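Local coordinates for protein digeranylgeranylglycerophospholipid reductase (PDB 4OPC) that reduces the double bonds of geranylgeranyl chains in archaeal membrane lipid precursors, using a bound FAD, at residues A[269-274]-A[290-295]; A[174-179]-A[274-279]; A[295-300]-A[349-354]. All coordinates share one frame; numbering follows the deposited sequence. Where two conformers were deposited one is given.

Contact 1 lies in the middle of the group, its centre about 9 Å from that of contact 2 and about 10 Å from that of contact 3; contacts 2 and 3 are about 16 Å apart between centres. Residues 174-179 come first in the chain. The segments of contacts 1 and 2 alternate and share Arg274, whereas contact 3 opens after contact 1 closes and shares Asn295 with it. Contact 1 joins the end of strand 261-271 to the loop after strand 284-286, contact 3 joins that loop to helix 332-357, and contact 2 packs together two connections between the sheets. Salt bridges Arg273-Glu176 and Arg274-Asp349 tie the three together beside the cofactor and lipid pockets.

Contact 1 (A[269-274]-A[290-295]); sequences LVPTRR and SGFTVN
Pro271, at the end of strand 261-271, and Phe292, in the loop after strand 284-286, bring the two backbones to 5.7 Å between their CA atoms. Phe292 has a left-handed backbone conformation (phi 59°), uncommon for a residue other than glycine. Pro271 CB meets one flank of its ring, 3.8 Å from CD1, and Arg273 comes obliquely over CD2, with NE 3.5 Å from that atom. One face of the Arg273 guanidinium is thereby covered, though the two planes stand 41° apart, short of a parallel stack. The opposite face carries the guanidinium of Arg274. Glu176 and Asp349, which form salt bridges with Arg273 and Arg274 respectively, probably offset the like charges of this pair. Arg273 NE also donates to Arg274 O at 2.8 Å, in the guanidinium plane, which fixes the group's rotation. The contact joins the edge strand of the eight-stranded sheet to the Rossmann-type FAD-binding part, whose loop here follows Asp289, an FAD ligand. Val294, itself touching the flavin cofactor, suits this position by its compact branching: CB sits 3.2 Å from Pro271 O, CG2 packs at 3.7 Å against Pro271 CG, and CG1, anti to the backbone N (chi1 178°), meets CG2 of Val270, another flavin neighbour, at 3.8 Å. A water links the backbones, accepting from Arg273 N at 3.1 Å and hydrogen-bonded to Val294 O.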
loop_
_atom_site.group_PDB
_atom_site.type_symbol
_atom_site.label_atom_id
_atom_site.label_comp_id
_atom_site.label_asym_id
_atom_site.label_seq_id
_atom_site.Cartn_x
_atom_site.Cartn_y
_atom_site.Cartn_z
ATOM N N LEU A 269 0.991 9.677 -5.467
ATOM C CA LEU A 269 0.054 9.528 -4.368
ATOM C C LEU A 269 0.070 8.110 -3.800
ATOM O O LEU A 269 0.353 7.145 -4.523
ATOM C CB LEU A 269 -1.348 9.918 -4.836
ATOM C CG LEU A 269 -1.566 11.437 -4.882
ATOM C CD1 LEU A 269 -2.281 11.856 -6.149
ATOM C CD2 LEU A 269 -2.327 11.911 -3.642
ATOM N N VAL A 270 -0.226 7.995 -2.511
ATOM C CA VAL A 270 -0.330 6.694 -1.872
ATOM C C VAL A 270 -1.568 6.656 -0.959
ATOM O O VAL A 270 -1.737 7.485 -0.076
ATOM C CB VAL A 270 1.001 6.293 -1.167
ATOM C CG1 VAL A 270 1.395 7.312 -0.127
ATOM C CG2 VAL A 270 0.921 4.894 -0.550
ATOM N N PRO A 271 -2.459 5.692 -1.199
ATOM C CA PRO A 271 -3.627 5.595 -0.308
ATOM C C PRO A 271 -3.230 5.180 1.104
ATOM O O PRO A 271 -2.241 4.476 1.289
ATOM C CB PRO A 271 -4.494 4.521 -0.970
ATOM C CG PRO A 271 -3.516 3.679 -1.763
ATOM C CD PRO A 271 -2.400 4.604 -2.191
ATOM N N THR A 272 -3.971 5.648 2.107
ATOM C CA THR A 272 -3.648 5.334 3.498
ATOM C C THR A 272 -4.904 4.982 4.276
ATOM O O THR A 272 -5.213 5.605 5.280
ATOM C CB THR A 272 -2.969 6.526 4.202
ATOM O OG1 THR A 272 -3.862 7.650 4.208
ATOM C CG2 THR A 272 -1.662 6.930 3.511
ATOM N N ARG A 273 -5.628 3.970 3.837
ATOM C CA ARG A 273 -6.905 3.616 4.455
ATOM C C ARG A 273 -7.169 2.118 4.368
ATOM O O ARG A 273 -6.390 1.369 3.757
ATOM C CB ARG A 273 -8.056 4.369 3.777
ATOM C CG ARG A 273 -8.072 4.246 2.263
ATOM C CD ARG A 273 -9.493 4.492 1.728
ATOM N NE ARG A 273 -10.318 3.289 1.852
ATOM C CZ ARG A 273 -11.568 3.191 1.414
ATOM N NH1 ARG A 273 -12.220 2.029 1.496
ATOM N NH2 ARG A 273 -12.174 4.247 0.881
ATOM N N ARG A 274 -8.268 1.689 4.989
ATOM C CA ARG A 274 -8.798 0.338 4.827
ATOM C C ARG A 274 -8.955 0.015 3.333
ATOM O O ARG A 274 -9.063 0.920 2.502
ATOM C CB ARG A 274 -10.147 0.250 5.538
ATOM C CG ARG A 274 -11.189 1.164 4.928
ATOM C CD ARG A 274 -12.176 1.701 5.973
ATOM N NE ARG A 274 -13.134 2.598 5.332
ATOM C CZ ARG A 274 -12.895 3.873 5.036
ATOM N NH1 ARG A 274 -11.724 4.427 5.323
ATOM N NH2 ARG A 274 -13.836 4.598 4.445
ATOM N N SER A 290 -4.831 0.366 -6.395
ATOM C CA SER A 290 -6.175 0.570 -6.921
ATOM C C SER A 290 -7.241 0.079 -5.955
ATOM O O SER A 290 -8.341 0.610 -5.939
ATOM C CB SER A 290 -6.319 -0.137 -8.266
ATOM O OG SER A 290 -7.602 0.121 -8.809
ATOM N N GLY A 291 -6.910 -0.945 -5.172
ATOM C CA GLY A 291 -7.807 -1.477 -4.158
ATOM C C GLY A 291 -7.495 -0.988 -2.754
ATOM O O GLY A 291 -8.012 -1.534 -1.781
ATOM N N PHE A 292 -6.630 0.016 -2.652
ATOM C CA PHE A 292 -6.238 0.627 -1.370
ATOM C C PHE A 292 -5.605 -0.381 -0.407
ATOM O O PHE A 292 -5.978 -0.433 0.766
ATOM C CB PHE A 292 -7.419 1.339 -0.676
ATOM C CG PHE A 292 -8.220 2.244 -1.580
ATOM C CD1 PHE A 292 -7.608 3.015 -2.566
ATOM C CD2 PHE A 292 -9.603 2.318 -1.438
ATOM C CE1 PHE A 292 -8.345 3.848 -3.373
ATOM C CE2 PHE A 292 -10.351 3.141 -2.262
ATOM C CZ PHE A 292 -9.726 3.899 -3.230
ATOM N N THR A 293 -4.626 -1.146 -0.875
ATOM C CA THR A 293 -3.997 -2.174 -0.033
ATOM C C THR A 293 -2.866 -1.700 0.919
ATOM O O THR A 293 -2.306 -2.481 1.683
ATOM C CB THR A 293 -3.537 -3.367 -0.883
ATOM O OG1 THR A 293 -2.721 -2.898 -1.967
ATOM C CG2 THR A 293 -4.744 -4.094 -1.460
ATOM N N VAL A 294 -2.582 -0.416 0.925
ATOM C CA VAL A 294 -1.425 0.101 1.641
ATOM C C VAL A 294 -1.657 0.155 3.154
ATOM O O VAL A 294 -2.759 0.495 3.612
ATOM C CB VAL A 294 -1.130 1.503 1.124
ATOM C CG1 VAL A 294 0.043 2.133 1.866
ATOM C CG2 VAL A 294 -0.855 1.444 -0.376
ATOM N N ASN A 295 -0.628 -0.184 3.929
ATOM C CA ASN A 295 -0.674 -0.034 5.389
ATOM C C ASN A 295 -0.923 1.435 5.780
ATOM O O ASN A 295 -0.138 2.317 5.427
ATOM C CB ASN A 295 0.652 -0.501 5.984
ATOM C CG ASN A 295 0.623 -0.565 7.484
ATOM O OD1 ASN A 295 0.523 0.466 8.167
ATOM N ND2 ASN A 295 0.712 -1.772 8.022
HETATM O O HOH W 1 -4.571 2.099 1.649
#

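Contact 2 (A[174-179]-A[274-279]); sequences ITEDLD and RPLYTM
With CG anti to the backbone N (chi1 -178°) and the chain extended beyond it, Glu176 reaches Tyr277, whose own CG stands anti to the carbonyl carbon and carries the ring alongside the carboxylate. Glu176 OE1 offers its syn lone pair to Tyr277 N, 2.9 Å away and nearly straight at 169°. The same oxygen receives a water at 2.7 Å, and that water in turn accepts from Thr278 N, so one carboxylate oxygen serves two successive amides, one directly, the next through the water. The carboxylate and ring planes are only 6° apart, with OE2, the oxygen bridged to Arg273, at 3.4 Å from Tyr277 CD2. A glutamate is long enough to combine this polar end with an aliphatic stem, whose CB lies 3.6 Å from Leu276 CD2 as the two side chains run antiparallel alongside each other. Ile174 CD1 lies 3.5 Å from Thr278 O, covering a buried carbonyl that has no polar partner. Tyr277 OH accepts from Arg274 NE at 2.9 Å and more distantly from NH2, and is also hydrogen-bonded to Asp442 of helix 434-452. Both segments are connections between the FAD-binding sheet and the eight-stranded sheet, packed side by side as crossings between the two parts of this flavoprotein fold.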
loop_
_atom_site.group_PDB
_atom_site.type_symbol
_atom_site.label_atom_id
_atom_site.label_comp_id
_atom_site.label_asym_id
_atom_site.label_seq_id
_atom_site.Cartn_x
_atom_site.Cartn_y
_atom_site.Cartn_z
ATOM N N ILE A 174 -17.548 -1.639 -6.780
ATOM C CA ILE A 174 -16.188 -1.774 -7.264
ATOM C C ILE A 174 -15.625 -0.445 -7.800
ATOM O O ILE A 174 -14.433 -0.345 -8.114
ATOM C CB ILE A 174 -16.129 -2.891 -8.353
ATOM C CG1 ILE A 174 -14.758 -3.562 -8.354
ATOM C CG2 ILE A 174 -16.557 -2.366 -9.722
ATOM C CD1 ILE A 174 -14.499 -4.365 -7.103
ATOM N N THR A 175 -16.481 0.574 -7.910
ATOM C CA THR A 175 -16.045 1.905 -8.341
ATOM C C THR A 175 -15.757 2.854 -7.169
ATOM O O THR A 175 -15.507 4.036 -7.391
ATOM C CB THR A 175 -17.092 2.587 -9.256
ATOM O OG1 THR A 175 -18.266 2.928 -8.499
ATOM C CG2 THR A 175 -17.477 1.666 -10.406
ATOM N N GLU A 176 -15.776 2.336 -5.942
ATOM C CA GLU A 176 -15.583 3.160 -4.735
ATOM C C GLU A 176 -14.353 4.070 -4.842
ATOM O O GLU A 176 -13.268 3.625 -5.225
ATOM C CB GLU A 176 -15.462 2.255 -3.505
ATOM C CG GLU A 176 -15.312 3.006 -2.184
ATOM C CD GLU A 176 -14.841 2.132 -1.024
ATOM O OE1 GLU A 176 -14.734 0.887 -1.160
ATOM O OE2 GLU A 176 -14.570 2.707 0.044
ATOM N N ASP A 177 -14.544 5.341 -4.488
ATOM C CA ASP A 177 -13.486 6.351 -4.535
ATOM C C ASP A 177 -12.959 6.526 -3.109
ATOM O O ASP A 177 -13.424 5.871 -2.175
ATOM C CB ASP A 177 -14.097 7.668 -5.041
ATOM C CG ASP A 177 -13.082 8.626 -5.681
ATOM O OD1 ASP A 177 -11.870 8.610 -5.379
ATOM O OD2 ASP A 177 -13.531 9.451 -6.504
ATOM N N LEU A 178 -11.995 7.411 -2.918
ATOM C CA LEU A 178 -11.554 7.680 -1.552
ATOM C C LEU A 178 -11.494 9.160 -1.255
ATOM O O LEU A 178 -11.351 9.987 -2.156
ATOM C CB LEU A 178 -10.209 7.027 -1.223
ATOM C CG LEU A 178 -8.926 7.710 -1.697
ATOM C CD1 LEU A 178 -7.739 6.942 -1.170
ATOM C CD2 LEU A 178 -8.916 7.778 -3.207
ATOM N N ASP A 179 -11.616 9.477 0.022
ATOM C CA ASP A 179 -11.548 10.841 0.488
ATOM C C ASP A 179 -10.123 11.354 0.300
ATOM O O ASP A 179 -9.155 10.598 0.449
ATOM C CB ASP A 179 -11.944 10.894 1.960
ATOM C CG ASP A 179 -12.152 12.306 2.452
ATOM O OD1 ASP A 179 -11.160 13.016 2.714
ATOM O OD2 ASP A 179 -13.325 12.715 2.586
ATOM N N ARG A 274 -8.268 1.689 4.989
ATOM C CA ARG A 274 -8.798 0.338 4.827
ATOM C C ARG A 274 -8.955 0.015 3.333
ATOM O O ARG A 274 -9.063 0.920 2.502
ATOM C CB ARG A 274 -10.147 0.250 5.538
ATOM C CG ARG A 274 -11.189 1.164 4.928
ATOM C CD ARG A 274 -12.176 1.701 5.973
ATOM N NE ARG A 274 -13.134 2.598 5.332
ATOM C CZ ARG A 274 -12.895 3.873 5.036
ATOM N NH1 ARG A 274 -11.724 4.427 5.323
ATOM N NH2 ARG A 274 -13.836 4.598 4.445
ATOM N N PRO A 275 -8.968 -1.275 2.971
ATOM C CA PRO A 275 -9.081 -1.574 1.535
ATOM C C PRO A 275 -10.453 -1.220 0.963
ATOM O O PRO A 275 -11.376 -0.853 1.696
ATOM C CB PRO A 275 -8.842 -3.088 1.461
ATOM C CG PRO A 275 -9.094 -3.602 2.845
ATOM C CD PRO A 275 -8.821 -2.482 3.801
ATOM N N LEU A 276 -10.582 -1.313 -0.361
ATOM C CA LEU A 276 -11.894 -1.221 -0.993
ATOM C C LEU A 276 -12.856 -2.136 -0.253
ATOM O O LEU A 276 -12.508 -3.278 0.041
ATOM C CB LEU A 276 -11.806 -1.737 -2.429
ATOM C CG LEU A 276 -11.569 -0.854 -3.648
ATOM C CD1 LEU A 276 -11.912 -1.669 -4.899
ATOM C CD2 LEU A 276 -12.348 0.446 -3.616
ATOM N N TYR A 277 -14.057 -1.645 0.046
ATOM C CA TYR A 277 -15.020 -2.436 0.809
ATOM C C TYR A 277 -15.271 -3.802 0.185
ATOM O O TYR A 277 -15.369 -4.800 0.903
ATOM C CB TYR A 277 -16.324 -1.675 1.000
ATOM C CG TYR A 277 -16.249 -0.623 2.077
ATOM C CD1 TYR A 277 -15.792 -0.942 3.349
ATOM C CD2 TYR A 277 -16.618 0.690 1.825
ATOM C CE1 TYR A 277 -15.736 0.017 4.349
ATOM C CE2 TYR A 277 -16.558 1.656 2.824
ATOM C CZ TYR A 277 -16.108 1.304 4.070
ATOM O OH TYR A 277 -16.043 2.252 5.075
ATOM N N THR A 278 -15.369 -3.844 -1.144
ATOM C CA THR A 278 -15.196 -5.102 -1.858
ATOM C C THR A 278 -14.139 -4.954 -2.936
ATOM O O THR A 278 -14.121 -3.962 -3.680
ATOM C CB THR A 278 -16.500 -5.671 -2.460
ATOM O OG1 THR A 278 -16.181 -6.878 -3.164
ATOM C CG2 THR A 278 -17.145 -4.690 -3.434
ATOM N N MET A 279 -13.265 -5.951 -3.016
ATOM C CA MET A 279 -12.224 -6.017 -4.034
ATOM C C MET A 279 -12.645 -6.967 -5.147
ATOM O O MET A 279 -11.858 -7.263 -6.049
ATOM C CB MET A 279 -10.898 -6.463 -3.405
ATOM C CG MET A 279 -10.404 -5.455 -2.359
ATOM S SD MET A 279 -9.087 -6.103 -1.299
ATOM C CE MET A 279 -7.661 -5.852 -2.332
HETATM O O HOH W 2 -16.170 -1.101 -2.351
#

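Contact 3 (A[295-300]-A[349-354]); sequences NPVHGG and DIFRRF. With PGT ((1S)-2-{[{[(2R)-2,3-dihydroxypropyl]oxy}(hydroxy)phosphoryl]oxy}-1-[(palmitoyloxy)methyl]ethyl stearate), chain C.
Pro296 and Val297 make the apolar part of the contact with helix 332-357. The proline ring lies against the helix backbone, its CG 3.8 Å from Asp349 N. The next residue, Val297, divides its branches: CG2 meets Phe351 CD2 at 3.9 Å, while CG1 points to the bound lipid, 3.7 Å from PGT C17. Between them Pro296 O, buried without a polar partner, rests 3.4 Å from Arg352 CD.

Hydrogen bonds shape the 295-300 segment from within. Asn295 OD1 accepts from Val297 N at 2.9 Å, an Asx turn, and from His298 N, met above the carbonyl plane. The Asn295 amide also lies over one face of the His298 ring. CG of His298 stands between the backbone N and the carbonyl carbon (chi1 63°), which turns the ring edge to two partners: ND1 accepts from Gly300 N at 2.9 Å, and NE2 donates to PGT O1P at 2.8 Å with an angle of 166°. Losing the imidazole to an alanine here would probably leave the lipid phosphate without this donor and the Gly300 amide without its acceptor. A glycine suits the place of Gly299 because a CB would press on the preceding carbonyl and also meet PGT C41.

The salt bridges centre on the helix and extend to Arg274 and Asp182. Asp349 OD1 gathers Arg352 NH2 at 2.9 Å and, side-on, both NE and NH2 of Arg353, while OD2 serves the Arg274 bridge. Arg352 NH2 also pairs with Asp182, its main partner.

Within the fold, the lipid-binding loop before helix 302-322 packs on one side of helix 332-357; Phe351 and Ile350 pack against helix 410-425, and Ile350 and Arg353 against helix 434-452.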
loop_
_atom_site.group_PDB
_atom_site.type_symbol
_atom_site.label_atom_id
_atom_site.label_comp_id
_atom_site.label_asym_id
_atom_site.label_seq_id
_atom_site.Cartn_x
_atom_site.Cartn_y
_atom_site.Cartn_z
ATOM N N ASN A 295 -0.628 -0.184 3.929
ATOM C CA ASN A 295 -0.674 -0.034 5.389
ATOM C C ASN A 295 -0.923 1.435 5.780
ATOM O O ASN A 295 -0.138 2.317 5.427
ATOM C CB ASN A 295 0.652 -0.501 5.984
ATOM C CG ASN A 295 0.623 -0.565 7.484
ATOM O OD1 ASN A 295 0.523 0.466 8.167
ATOM N ND2 ASN A 295 0.712 -1.772 8.022
ATOM N N PRO A 296 -2.026 1.718 6.490
ATOM C CA PRO A 296 -2.352 3.129 6.754
ATOM C C PRO A 296 -1.410 3.854 7.717
ATOM O O PRO A 296 -1.382 5.085 7.711
ATOM C CB PRO A 296 -3.766 3.064 7.365
ATOM C CG PRO A 296 -4.331 1.775 6.826
ATOM C CD PRO A 296 -3.168 0.824 6.757
ATOM N N VAL A 297 -0.672 3.126 8.541
ATOM C CA VAL A 297 0.186 3.780 9.524
ATOM C C VAL A 297 1.599 4.012 9.003
ATOM O O VAL A 297 2.178 5.072 9.237
ATOM C CB VAL A 297 0.187 3.030 10.850
ATOM C CG1 VAL A 297 1.318 3.521 11.749
ATOM C CG2 VAL A 297 -1.142 3.248 11.553
ATOM N N HIS A 298 2.165 3.047 8.286
ATOM C CA HIS A 298 3.510 3.283 7.766
ATOM C C HIS A 298 3.606 3.553 6.269
ATOM O O HIS A 298 4.659 3.949 5.800
ATOM C CB HIS A 298 4.533 2.232 8.235
ATOM C CG HIS A 298 4.262 0.830 7.778
ATOM N ND1 HIS A 298 4.036 0.493 6.461
ATOM C CD2 HIS A 298 4.245 -0.335 8.470
ATOM C CE1 HIS A 298 3.870 -0.815 6.365
ATOM N NE2 HIS A 298 3.990 -1.340 7.572
ATOM N N GLY A 299 2.520 3.365 5.525
ATOM C CA GLY A 299 2.521 3.709 4.118
ATOM C C GLY A 299 3.141 2.662 3.207
ATOM O O GLY A 299 3.240 2.876 2.001
ATOM N N GLY A 300 3.539 1.526 3.774
ATOM C CA GLY A 300 4.116 0.456 2.967
ATOM C C GLY A 300 3.049 -0.324 2.225
ATOM O O GLY A 300 2.107 -0.842 2.822
ATOM N N ASP A 349 -6.280 2.081 10.092
ATOM C CA ASP A 349 -6.935 3.262 9.520
ATOM C C ASP A 349 -7.399 4.163 10.681
ATOM O O ASP A 349 -7.220 5.382 10.655
ATOM C CB ASP A 349 -8.084 2.782 8.603
ATOM C CG ASP A 349 -8.690 3.870 7.722
ATOM O OD1 ASP A 349 -8.428 5.079 7.920
ATOM O OD2 ASP A 349 -9.483 3.493 6.835
ATOM N N ILE A 350 -7.954 3.560 11.729
ATOM C CA ILE A 350 -8.326 4.279 12.951
ATOM C C ILE A 350 -7.089 4.870 13.627
ATOM O O ILE A 350 -7.045 6.058 13.979
ATOM C CB ILE A 350 -9.033 3.335 13.957
ATOM C CG1 ILE A 350 -10.406 2.912 13.430
ATOM C CG2 ILE A 350 -9.181 3.997 15.309
ATOM C CD1 ILE A 350 -11.430 4.030 13.384
ATOM N N PHE A 351 -6.066 4.041 13.816
ATOM C CA PHE A 351 -4.870 4.471 14.527
ATOM C C PHE A 351 -4.177 5.633 13.807
ATOM O O PHE A 351 -3.786 6.617 14.447
ATOM C CB PHE A 351 -3.941 3.265 14.749
ATOM C CG PHE A 351 -2.828 3.506 15.730
ATOM C CD1 PHE A 351 -3.057 4.135 16.945
ATOM C CD2 PHE A 351 -1.555 3.048 15.458
ATOM C CE1 PHE A 351 -2.019 4.341 17.844
ATOM C CE2 PHE A 351 -0.520 3.250 16.359
ATOM C CZ PHE A 351 -0.765 3.887 17.558
ATOM N N ARG A 352 -4.075 5.546 12.481
ATOM C CA ARG A 352 -3.521 6.631 11.674
ATOM C C ARG A 352 -4.196 7.981 11.937
ATOM O O ARG A 352 -3.527 9.013 12.025
ATOM C CB ARG A 352 -3.637 6.291 10.173
ATOM C CG ARG A 352 -3.718 7.534 9.282
ATOM C CD ARG A 352 -4.027 7.232 7.840
ATOM N NE ARG A 352 -5.444 6.990 7.556
ATOM C CZ ARG A 352 -6.289 7.923 7.125
ATOM N NH1 ARG A 352 -5.863 9.159 6.946
ATOM N NH2 ARG A 352 -7.540 7.611 6.819
ATOM N N ARG A 353 -5.519 7.978 12.012
ATOM C CA ARG A 353 -6.277 9.214 12.183
ATOM C C ARG A 353 -5.898 9.884 13.491
ATOM O O ARG A 353 -5.740 11.103 13.569
ATOM C CB ARG A 353 -7.772 8.912 12.146
ATOM C CG ARG A 353 -8.260 8.501 10.772
ATOM C CD ARG A 353 -9.597 7.782 10.848
ATOM N NE ARG A 353 -9.837 7.096 9.585
ATOM C CZ ARG A 353 -10.822 7.379 8.740
ATOM N NH1 ARG A 353 -11.721 8.309 9.031
ATOM N NH2 ARG A 353 -10.920 6.706 7.606
ATOM N N PHE A 354 -5.739 9.078 14.532
ATOM C CA PHE A 354 -5.251 9.560 15.802
ATOM C C PHE A 354 -3.836 10.145 15.684
ATOM O O PHE A 354 -3.592 11.278 16.107
ATOM C CB PHE A 354 -5.305 8.402 16.806
ATOM C CG PHE A 354 -4.644 8.682 18.127
ATOM C CD1 PHE A 354 -5.209 9.563 19.045
ATOM C CD2 PHE A 354 -3.463 8.037 18.460
ATOM C CE1 PHE A 354 -4.595 9.785 20.276
ATOM C CE2 PHE A 354 -2.849 8.258 19.683
ATOM C CZ PHE A 354 -3.416 9.128 20.589
HETATM C C48 PGT C . 0.952 8.687 9.228
HETATM C C47 PGT C . 0.107 8.038 8.151
HETATM C C46 PGT C . 0.730 8.306 6.796
HETATM C C45 PGT C . 2.164 7.815 6.795
HETATM C C44 PGT C . 2.608 7.469 5.389
HETATM C C43 PGT C . 3.548 8.538 4.864
HETATM C C42 PGT C . 3.836 8.251 3.408
HETATM C C41 PGT C . 4.635 6.975 3.340
HETATM C C40 PGT C . 5.498 6.961 2.102
HETATM C C39 PGT C . 6.715 6.120 2.417
HETATM C C38 PGT C . 6.278 4.744 2.848
HETATM C C37 PGT C . 7.489 3.978 3.323
HETATM C C36 PGT C . 7.054 2.570 3.649
HETATM C C35 PGT C . 8.124 1.850 4.437
HETATM C C34 PGT C . 7.668 0.425 4.689
HETATM C C33 PGT C . 8.520 -0.255 5.739
HETATM C C32 PGT C . 8.729 -1.719 5.403
HETATM C C31 PGT C . 7.541 -2.583 5.797
HETATM O O31 PGT C . 7.044 -3.294 4.944
HETATM O O2 PGT C . 7.000 -2.572 7.107
HETATM C C2 PGT C . 7.362 -3.642 7.961
HETATM C C1 PGT C . 6.550 -4.899 7.725
HETATM O O3P PGT C . 5.794 -4.962 6.531
HETATM P P PGT C . 4.215 -5.057 6.649
HETATM O O1P PGT C . 3.851 -4.097 7.760
HETATM O O2P PGT C . 3.526 -4.659 5.353
HETATM O O4P PGT C . 3.710 -6.515 7.043
HETATM C C4 PGT C . 4.571 -7.513 7.554
HETATM C C5 PGT C . 3.796 -8.746 7.959
HETATM O O5 PGT C . 4.274 -9.858 7.239
HETATM C C6 PGT C . 2.328 -8.537 7.673
HETATM O O6 PGT C . 1.910 -9.315 6.575
HETATM C C3 PGT C . 7.102 -3.309 9.419
HETATM O O3 PGT C . 7.906 -2.262 9.908
HETATM C C11 PGT C . 7.242 -1.478 10.872
HETATM O O11 PGT C . 6.598 -2.017 11.750
HETATM C C12 PGT C . 7.323 0.033 10.808
HETATM C C13 PGT C . 6.961 0.644 12.145
HETATM C C14 PGT C . 7.030 2.153 12.031
HETATM C C15 PGT C . 5.648 2.725 11.799
HETATM C C16 PGT C . 5.696 4.238 11.826
HETATM C C17 PGT C . 4.627 4.743 12.771
HETATM C C18 PGT C . 4.837 6.212 13.073
HETATM C C19 PGT C . 3.960 6.622 14.240
HETATM C C20 PGT C . 4.473 6.025 15.536
HETATM C C21 PGT C . 4.774 7.134 16.524
HETATM C C22 PGT C . 4.520 6.666 17.941
HETATM C C23 PGT C . 4.227 7.873 18.806
HETATM C C24 PGT C . 3.699 7.436 20.154
HETATM C C25 PGT C . 2.386 8.132 20.439
HETATM C C26 PGT C . 1.325 7.104 20.774
#